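Local coordinates for protein uroporphyrinogen III synthase (Thermus thermophilus, PDB 1WCW) that probably converts linear hydroxymethylbilane into the macrocycle uroporphyrinogen III, closing the ring with inversion of ring D, in tetrapyrrole biosynthesis, at residues L29-L34 with G251-L256; F197-A202 with K206-A211; I193-L198 with A226-E231. One frame throughout, in Å; residues are numbered along the deposited sequence.

Contact 1 of 3, residues L29-L34 with G251-L256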
loop_
_atom_site.group_PDB
_atom_site.type_symbol
_atom_site.label_atom_id
_atom_site.label_comp_id
_atom_site.label_asym_id
_atom_site.label_seq_id
_atom_site.Cartn_x
_atom_site.Cartn_y
_atom_site.Cartn_z
ATOM N N LEU A 29 -5.195 8.764 24.425
ATOM C CA LEU A 29 -5.080 7.437 25.043
ATOM C C LEU A 29 -3.926 7.327 26.009
ATOM O O LEU A 29 -3.669 6.267 26.568
ATOM C CB LEU A 29 -4.960 6.372 23.923
ATOM C CG LEU A 29 -6.199 6.264 23.037
ATOM C CD1 LEU A 29 -5.958 5.273 21.915
ATOM C CD2 LEU A 29 -7.408 5.833 23.855
ATOM N N GLY A 30 -3.210 8.413 26.197
ATOM C CA GLY A 30 -2.082 8.382 27.132
ATOM C C GLY A 30 -0.721 7.990 26.589
ATOM O O GLY A 30 0.237 7.781 27.330
ATOM N N PHE A 31 -0.625 7.884 25.271
ATOM C CA PHE A 31 0.680 7.587 24.667
ATOM C C PHE A 31 1.424 8.846 24.252
ATOM O O PHE A 31 0.828 9.899 24.116
ATOM C CB PHE A 31 0.466 6.766 23.385
ATOM C CG PHE A 31 -0.127 5.369 23.574
ATOM C CD1 PHE A 31 -1.400 5.048 23.105
ATOM C CD2 PHE A 31 0.638 4.348 24.123
ATOM C CE1 PHE A 31 -1.890 3.726 23.174
ATOM C CE2 PHE A 31 0.151 3.020 24.198
ATOM C CZ PHE A 31 -1.125 2.743 23.710
ATOM N N THR A 32 2.733 8.732 24.092
ATOM C CA THR A 32 3.531 9.850 23.545
ATOM C C THR A 32 3.688 9.472 22.028
ATOM O O THR A 32 4.449 8.528 21.711
ATOM C CB THR A 32 4.905 9.914 24.176
ATOM O OG1 THR A 32 4.712 10.239 25.560
ATOM C CG2 THR A 32 5.734 11.018 23.501
ATOM N N PRO A 33 3.087 10.249 21.118
ATOM C CA PRO A 33 3.205 9.943 19.691
ATOM C C PRO A 33 4.432 10.548 19.060
ATOM O O PRO A 33 4.842 11.660 19.413
ATOM C CB PRO A 33 1.952 10.534 19.089
ATOM C CG PRO A 33 1.612 11.700 20.008
ATOM C CD PRO A 33 2.071 11.326 21.368
ATOM N N LEU A 34 5.069 9.806 18.176
ATOM C CA LEU A 34 6.194 10.329 17.372
ATOM C C LEU A 34 5.885 10.066 15.925
ATOM O O LEU A 34 5.433 8.950 15.568
ATOM C CB LEU A 34 7.485 9.659 17.707
ATOM C CG LEU A 34 7.922 9.912 19.163
ATOM C CD1 LEU A 34 9.151 9.018 19.494
ATOM C CD2 LEU A 34 8.309 11.379 19.322
ATOM N N GLY A 251 -6.436 -1.443 20.936
ATOM C CA GLY A 251 -6.181 -2.880 20.948
ATOM C C GLY A 251 -4.749 -3.155 21.434
ATOM O O GLY A 251 -4.489 -4.067 22.247
ATOM N N PHE A 252 -3.790 -2.335 20.943
ATOM C CA PHE A 252 -2.439 -2.450 21.450
ATOM C C PHE A 252 -2.335 -2.205 22.960
ATOM O O PHE A 252 -1.697 -2.946 23.652
ATOM C CB PHE A 252 -1.537 -1.470 20.688
ATOM C CG PHE A 252 -0.146 -1.343 21.275
ATOM C CD1 PHE A 252 0.672 -2.455 21.413
ATOM C CD2 PHE A 252 0.333 -0.113 21.663
ATOM C CE1 PHE A 252 1.942 -2.320 21.916
ATOM C CE2 PHE A 252 1.655 0.029 22.184
ATOM C CZ PHE A 252 2.445 -1.077 22.297
ATOM N N LYS A 253 -2.969 -1.160 23.431
ATOM C CA LYS A 253 -2.944 -0.840 24.871
ATOM C C LYS A 253 -3.457 -2.019 25.715
ATOM O O LYS A 253 -2.787 -2.402 26.715
ATOM C CB LYS A 253 -3.829 0.384 25.041
ATOM C CG LYS A 253 -3.795 0.988 26.423
ATOM C CD LYS A 253 -4.602 2.319 26.345
ATOM C CE LYS A 253 -4.714 2.942 27.694
ATOM N NZ LYS A 253 -3.531 3.797 27.934
ATOM N N ARG A 254 -4.547 -2.623 25.292
ATOM C CA ARG A 254 -5.070 -3.751 26.039
ATOM C C ARG A 254 -4.133 -4.957 25.968
ATOM O O ARG A 254 -3.882 -5.629 26.955
ATOM C CB ARG A 254 -6.458 -4.068 25.504
ATOM C CG ARG A 254 -7.100 -5.226 26.252
ATOM C CD ARG A 254 -8.506 -5.379 25.724
ATOM N NE ARG A 254 -9.233 -6.468 26.392
ATOM C CZ ARG A 254 -9.822 -6.347 27.575
ATOM N NH1 ARG A 254 -10.471 -7.423 28.090
ATOM N NH2 ARG A 254 -9.798 -5.198 28.218
ATOM N N ALA A 255 -3.597 -5.248 24.779
ATOM C CA ALA A 255 -2.680 -6.370 24.599
ATOM C C ALA A 255 -1.445 -6.231 25.431
ATOM O O ALA A 255 -1.011 -7.187 26.073
ATOM C CB ALA A 255 -2.327 -6.466 23.102
ATOM N N LEU A 256 -0.942 -5.031 25.491
ATOM C CA LEU A 256 0.234 -4.753 26.251
ATOM C C LEU A 256 -0.063 -5.004 27.769
ATOM O O LEU A 256 0.645 -5.715 28.513
ATOM C CB LEU A 256 0.655 -3.315 25.958
ATOM C CG LEU A 256 1.966 -2.842 26.560
ATOM C CD1 LEU A 256 3.114 -3.688 25.980
ATOM C CD2 LEU A 256 2.157 -1.395 26.214
#

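Contact 2 of 3, residues F197-A202 with K206-A211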
loop_
_atom_site.group_PDB
_atom_site.type_symbol
_atom_site.label_atom_id
_atom_site.label_comp_id
_atom_site.label_asym_id
_atom_site.label_seq_id
_atom_site.Cartn_x
_atom_site.Cartn_y
_atom_site.Cartn_z
ATOM N N PHE A 197 9.531 0.025 2.472
ATOM C CA PHE A 197 10.446 1.160 2.379
ATOM C C PHE A 197 11.402 1.205 3.541
ATOM O O PHE A 197 12.592 1.512 3.364
ATOM C CB PHE A 197 9.666 2.481 2.324
ATOM C CG PHE A 197 8.980 2.770 0.989
ATOM C CD1 PHE A 197 7.917 3.667 0.957
ATOM C CD2 PHE A 197 9.371 2.242 -0.182
ATOM C CE1 PHE A 197 7.283 4.022 -0.264
ATOM C CE2 PHE A 197 8.708 2.639 -1.405
ATOM C CZ PHE A 197 7.690 3.523 -1.403
ATOM N N LEU A 198 10.918 0.945 4.779
ATOM C CA LEU A 198 11.839 0.947 5.911
ATOM C C LEU A 198 12.923 -0.081 5.749
ATOM O O LEU A 198 14.122 0.255 5.925
ATOM C CB LEU A 198 10.992 0.698 7.169
ATOM C CG LEU A 198 11.833 0.590 8.427
ATOM C CD1 LEU A 198 12.623 1.887 8.726
ATOM C CD2 LEU A 198 10.924 0.316 9.624
ATOM N N PHE A 199 12.575 -1.325 5.450
ATOM C CA PHE A 199 13.622 -2.338 5.337
ATOM C C PHE A 199 14.454 -2.155 4.115
ATOM O O PHE A 199 15.689 -2.450 4.228
ATOM C CB PHE A 199 12.996 -3.744 5.349
ATOM C CG PHE A 199 12.820 -4.294 6.734
ATOM C CD1 PHE A 199 11.670 -4.124 7.450
ATOM C CD2 PHE A 199 13.908 -4.910 7.355
ATOM C CE1 PHE A 199 11.583 -4.568 8.780
ATOM C CE2 PHE A 199 13.833 -5.349 8.688
ATOM C CZ PHE A 199 12.693 -5.187 9.372
ATOM N N GLU A 200 13.938 -1.649 3.006
ATOM C CA GLU A 200 14.794 -1.464 1.805
ATOM C C GLU A 200 15.704 -0.287 2.017
ATOM O O GLU A 200 16.774 -0.253 1.331
ATOM C CB GLU A 200 13.970 -1.265 0.527
ATOM C CG GLU A 200 13.176 -2.506 0.098
ATOM C CD GLU A 200 12.288 -2.266 -1.091
ATOM O OE1 GLU A 200 12.390 -1.170 -1.667
ATOM O OE2 GLU A 200 11.467 -3.103 -1.451
ATOM N N GLY A 201 15.351 0.665 2.872
ATOM C CA GLY A 201 16.176 1.839 3.062
ATOM C C GLY A 201 17.028 1.858 4.302
ATOM O O GLY A 201 17.760 2.874 4.482
ATOM N N ALA A 202 16.985 0.852 5.153
ATOM C CA ALA A 202 17.812 0.845 6.372
ATOM C C ALA A 202 19.298 0.665 6.104
ATOM O O ALA A 202 19.689 -0.046 5.171
ATOM C CB ALA A 202 17.363 -0.286 7.294
ATOM N N LYS A 206 19.583 -5.989 9.433
ATOM C CA LYS A 206 19.615 -7.017 10.469
ATOM C C LYS A 206 19.393 -6.436 11.848
ATOM O O LYS A 206 18.694 -7.028 12.694
ATOM C CB LYS A 206 20.959 -7.775 10.456
ATOM C CG LYS A 206 21.009 -8.709 9.242
ATOM C CD LYS A 206 22.251 -9.656 9.285
ATOM C CE LYS A 206 22.391 -10.534 8.050
ATOM N NZ LYS A 206 23.683 -11.339 8.131
ATOM N N ALA A 207 20.028 -5.295 12.139
ATOM C CA ALA A 207 19.832 -4.695 13.444
ATOM C C ALA A 207 18.394 -4.215 13.592
ATOM O O ALA A 207 17.833 -4.243 14.668
ATOM C CB ALA A 207 20.806 -3.484 13.701
ATOM N N LEU A 208 17.832 -3.747 12.468
ATOM C CA LEU A 208 16.436 -3.268 12.499
ATOM C C LEU A 208 15.483 -4.457 12.807
ATOM O O LEU A 208 14.569 -4.322 13.627
ATOM C CB LEU A 208 16.097 -2.682 11.145
ATOM C CG LEU A 208 14.652 -2.354 10.883
ATOM C CD1 LEU A 208 14.212 -1.250 11.841
ATOM C CD2 LEU A 208 14.462 -1.892 9.435
ATOM N N ARG A 209 15.729 -5.612 12.192
ATOM C CA ARG A 209 14.926 -6.814 12.481
ATOM C C ARG A 209 15.059 -7.162 13.952
ATOM O O ARG A 209 14.055 -7.424 14.623
ATOM C CB ARG A 209 15.413 -7.962 11.640
ATOM C CG ARG A 209 14.701 -9.223 11.938
ATOM C CD ARG A 209 15.233 -10.391 11.128
ATOM N NE ARG A 209 15.083 -10.226 9.730
ATOM C CZ ARG A 209 16.078 -10.228 8.842
ATOM N NH1 ARG A 209 15.779 -10.102 7.559
ATOM N NH2 ARG A 209 17.364 -10.318 9.201
ATOM N N GLU A 210 16.296 -7.179 14.486
ATOM C CA GLU A 210 16.479 -7.465 15.897
ATOM C C GLU A 210 15.717 -6.461 16.781
ATOM O O GLU A 210 15.041 -6.873 17.726
ATOM C CB GLU A 210 17.969 -7.472 16.257
ATOM C CG GLU A 210 18.224 -7.650 17.748
ATOM C CD GLU A 210 19.713 -7.868 18.029
ATOM O OE1 GLU A 210 20.087 -7.969 19.209
ATOM O OE2 GLU A 210 20.475 -7.959 17.042
ATOM N N ALA A 211 15.795 -5.168 16.431
ATOM C CA ALA A 211 15.099 -4.174 17.219
ATOM C C ALA A 211 13.561 -4.385 17.206
ATOM O O ALA A 211 12.947 -4.330 18.261
ATOM C CB ALA A 211 15.471 -2.791 16.720
#

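Contact 3 of 3, residues I193-L198 with A226-E231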
loop_
_atom_site.group_PDB
_atom_site.type_symbol
_atom_site.label_atom_id
_atom_site.label_comp_id
_atom_site.label_asym_id
_atom_site.label_seq_id
_atom_site.Cartn_x
_atom_site.Cartn_y
_atom_site.Cartn_z
ATOM N N ILE A 193 3.565 -1.120 2.054
ATOM C CA ILE A 193 4.659 -0.400 1.429
ATOM C C ILE A 193 5.540 0.348 2.468
ATOM O O ILE A 193 6.727 0.564 2.230
ATOM C CB ILE A 193 4.098 0.568 0.342
ATOM C CG1 ILE A 193 5.197 0.903 -0.664
ATOM C CG2 ILE A 193 3.508 1.805 1.002
ATOM C CD1 ILE A 193 4.625 1.709 -1.916
ATOM N N GLN A 194 5.009 0.720 3.618
ATOM C CA GLN A 194 5.838 1.403 4.621
ATOM C C GLN A 194 6.854 0.402 5.212
ATOM O O GLN A 194 7.982 0.795 5.504
ATOM C CB GLN A 194 4.952 1.898 5.763
ATOM C CG GLN A 194 4.130 3.084 5.262
ATOM C CD GLN A 194 2.852 3.318 5.970
ATOM O OE1 GLN A 194 2.612 2.748 6.997
ATOM N NE2 GLN A 194 2.028 4.199 5.428
ATOM N N VAL A 195 6.457 -0.864 5.383
ATOM C CA VAL A 195 7.378 -1.893 5.864
ATOM C C VAL A 195 8.448 -2.058 4.806
ATOM O O VAL A 195 9.628 -2.114 5.160
ATOM C CB VAL A 195 6.614 -3.251 6.033
ATOM C CG1 VAL A 195 7.607 -4.332 6.488
ATOM C CG2 VAL A 195 5.507 -3.115 7.074
ATOM N N GLU A 196 8.080 -2.142 3.521
ATOM C CA GLU A 196 9.044 -2.377 2.465
ATOM C C GLU A 196 9.998 -1.224 2.372
ATOM O O GLU A 196 11.231 -1.432 2.304
ATOM C CB GLU A 196 8.321 -2.571 1.116
ATOM C CG GLU A 196 7.264 -3.688 1.038
ATOM C CD GLU A 196 7.773 -5.091 1.303
ATOM O OE1 GLU A 196 6.900 -5.983 1.513
ATOM O OE2 GLU A 196 8.993 -5.351 1.320
ATOM N N PHE A 197 9.531 0.025 2.472
ATOM C CA PHE A 197 10.446 1.160 2.379
ATOM C C PHE A 197 11.402 1.205 3.541
ATOM O O PHE A 197 12.592 1.512 3.364
ATOM C CB PHE A 197 9.666 2.481 2.324
ATOM C CG PHE A 197 8.980 2.770 0.989
ATOM C CD1 PHE A 197 7.917 3.667 0.957
ATOM C CD2 PHE A 197 9.371 2.242 -0.182
ATOM C CE1 PHE A 197 7.283 4.022 -0.264
ATOM C CE2 PHE A 197 8.708 2.639 -1.405
ATOM C CZ PHE A 197 7.690 3.523 -1.403
ATOM N N LEU A 198 10.918 0.945 4.779
ATOM C CA LEU A 198 11.839 0.947 5.911
ATOM C C LEU A 198 12.923 -0.081 5.749
ATOM O O LEU A 198 14.122 0.255 5.925
ATOM C CB LEU A 198 10.992 0.698 7.169
ATOM C CG LEU A 198 11.833 0.590 8.427
ATOM C CD1 LEU A 198 12.623 1.887 8.726
ATOM C CD2 LEU A 198 10.924 0.316 9.624
ATOM N N ALA A 226 0.879 -6.936 8.054
ATOM C CA ALA A 226 1.511 -7.867 8.915
ATOM C C ALA A 226 2.315 -8.859 8.123
ATOM O O ALA A 226 3.425 -9.240 8.553
ATOM C CB ALA A 226 0.425 -8.614 9.712
ATOM N N ASP A 227 1.829 -9.323 6.970
ATOM C CA ASP A 227 2.569 -10.271 6.175
ATOM C C ASP A 227 3.809 -9.648 5.609
ATOM O O ASP A 227 4.820 -10.352 5.482
ATOM C CB ASP A 227 1.666 -10.911 5.076
ATOM C CG ASP A 227 0.667 -11.942 5.645
ATOM O OD1 ASP A 227 -0.337 -12.248 4.966
ATOM O OD2 ASP A 227 0.889 -12.471 6.752
ATOM N N ALA A 228 3.852 -8.358 5.323
ATOM C CA ALA A 228 5.052 -7.734 4.871
ATOM C C ALA A 228 6.123 -7.773 5.978
ATOM O O ALA A 228 7.310 -8.013 5.677
ATOM C CB ALA A 228 4.780 -6.305 4.431
ATOM N N LEU A 229 5.737 -7.498 7.207
ATOM C CA LEU A 229 6.693 -7.625 8.299
ATOM C C LEU A 229 7.230 -9.022 8.404
ATOM O O LEU A 229 8.452 -9.264 8.589
ATOM C CB LEU A 229 6.000 -7.197 9.602
ATOM C CG LEU A 229 5.907 -5.668 9.755
ATOM C CD1 LEU A 229 4.888 -5.316 10.809
ATOM C CD2 LEU A 229 7.275 -5.051 10.165
ATOM N N ARG A 230 6.317 -10.000 8.316
ATOM C CA ARG A 230 6.748 -11.402 8.468
ATOM C C ARG A 230 7.720 -11.805 7.368
ATOM O O ARG A 230 8.660 -12.567 7.643
ATOM C CB ARG A 230 5.521 -12.349 8.476
ATOM C CG ARG A 230 4.653 -12.197 9.743
ATOM C CD ARG A 230 3.244 -12.802 9.575
ATOM N NE ARG A 230 3.157 -14.122 9.012
ATOM C CZ ARG A 230 2.871 -15.230 9.710
ATOM N NH1 ARG A 230 2.769 -16.407 9.096
ATOM N NH2 ARG A 230 2.729 -15.169 11.018
ATOM N N GLU A 231 7.554 -11.314 6.166
ATOM C CA GLU A 231 8.473 -11.652 5.058
ATOM C C GLU A 231 9.863 -11.088 5.347
ATOM O O GLU A 231 10.849 -11.608 4.792
ATOM C CB GLU A 231 7.951 -11.080 3.750
ATOM C CG GLU A 231 6.605 -11.639 3.243
ATOM C CD GLU A 231 6.134 -10.861 2.009
ATOM O OE1 GLU A 231 6.948 -10.705 1.065
ATOM O OE2 GLU A 231 4.968 -10.378 1.976
HETATM O O HOH W 1 7.592 -8.216 2.755
#

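Contact 1 of 3, residues L29-L34 with G251-L256
The rings of Phe31 and Phe252 lie nearly parallel, with their planes at 20°, but slid so far apart that they hardly overlap. Their centroids are 5.8 Å apart. The rings meet obliquely, Phe31 CZ against Phe252 CD2 at 3.8 Å. Lys253 approaches Phe31 from the side of its plane opposite to Phe252. Its CB reaches Phe31 CZ obliquely, also at 3.8 Å. Farther out along the same side chain, Lys253 NZ stands above the Phe31 ring, 5.2 Å from the centroid, so any cation-pi attraction is weak at most.

The firm polar bond runs from Lys253 NZ to Leu29 O, at 2.8 Å. It is nearly in line with the carbonyl, with a C=O...N angle of 171°. The lysine chain is extended as far as CE and bends only at its last torsion (chi4 87°), which turns NZ onto the oxygen. Leu29 and Gly30 follow helix 19-28, and Gly30, with positive phi, closes it with a Schellman motif. The lysine charge therefore sits at the C-terminal end of that helix, where the dipole would probably welcome it. The chain then enters strand 32-35, an outermost strand of a parallel five-stranded sheet with the 2-1-3-4-5 order of flavodoxin-like folds. Helix 245-260 packs against the residues just ahead of this strand; its Phe252 also touches Val9 and, on strand 217-221, Lys217 and Leu219.

Contact 2 of 3, residues F197-A202 with K206-A211
Leu208 holds CG anti to its backbone N (chi1 170°), and a second torsion of 64° turns CD1 aside and leaves CD2 as the extended branch, over the ring of Phe199. Leu198 has the same pair of torsions on the facing helix, and its CG meets Leu208 CD2 at 3.8 Å. The methyl CD2 does most of the touching. It lies over the centre of one face of the Phe199 ring, 3.6 Å from the centroid, as a CH-pi contact. Leu208 CG adds to this cover, 3.8 Å from Phe199 CZ. Ala202 CB completes the setting, 3.9 Å from the same methyl, CD2 of Leu208. One branch of a leucine is thus gripped by a ring, a leucine and an alanine.

These segments belong to helices 192-201 and 205-214, joined by a short turn. Their local axes run at 139°, closer to antiparallel than to parallel, and come within 10.3 Å. Both helices lie in the crossover that links strand 186-189 to its parallel neighbour 217-221. Leu208 also touches Leu179 of helix 169-181, and Leu198 rests on Leu187 and Phe189 of the sheet. Arg209 flanks the apolar core. Its backbone N is 4.0 Å from Phe199 CE2 and approaches the ring obliquely. The guanidinium group of Arg209 is held elsewhere, with NE bonded to the carbonyl O of Trp232, whose ring stacks with Phe199.

Contact 3 of 3, residues I193-L198 with A226-E231
Val195 forms the tight part of this contact, with both methyls set against Leu229. The side chains cross at about a right angle. Val195 CG2 meets Leu229 CG at 3.7 Å, and Val195 CG1 lies 3.8 Å from Leu229 CD2. With CG1 anti to the backbone N (chi1 178°), both branches can reach the leucine. Without these methyls, as with an alanine here, a gap would probably open beside Leu229, leaving it freer to turn. The CB atom of Val195 faces that of Ala228 at 3.9 Å. The small Ala228 is consistent with the close local approach of the axes, 8.7 Å.

The other side is looser, partly exposed and wet. Glu196 bends back at its second torsion (chi2 -61°), and its OE1 lies 3.6 Å from Ala228 CB. No direct hydrogen bond joins the two segments. Instead a water donates to Glu196 OE1 at 2.6 Å and to Ala228 O at 2.9 Å, so it bridges the carboxylate and a backbone carbonyl. Glu196 OE2 is held by the indole NE1 of Trp232. The carboxylate of Glu231 is also near, but not in contact; its OE1 is 4.7 Å from Glu196 OE1.

Val195 and Leu229 both rest on Phe189 of strand 186-189. Helices 192-201 and 223-231 each follow a strand of the parallel sheet and run side by side, their local axes at 25°, as neighbouring helices on one face of an alpha/beta sheet do.

In the fold
All three contacts belong to the domain built on the parallel five-stranded sheet. Contacts 2 and 3 share Phe197 and Leu198 of helix 192-201, and their centres are 10 Å apart. Contact 2 pairs that helix with the next helix in the chain, contact 3 with the one after the following strand. Trp232 serves both, through Phe199 and Arg209 in one and Glu196 in the other. Contact 1 stands apart, its nearest atoms about 11 Å from contact 3 and about 12 Å from contact 2. The centre of contact 3 is nearest that of the chain, about 10 Å away. In this family the active site is thought to lie in the cleft between the domains.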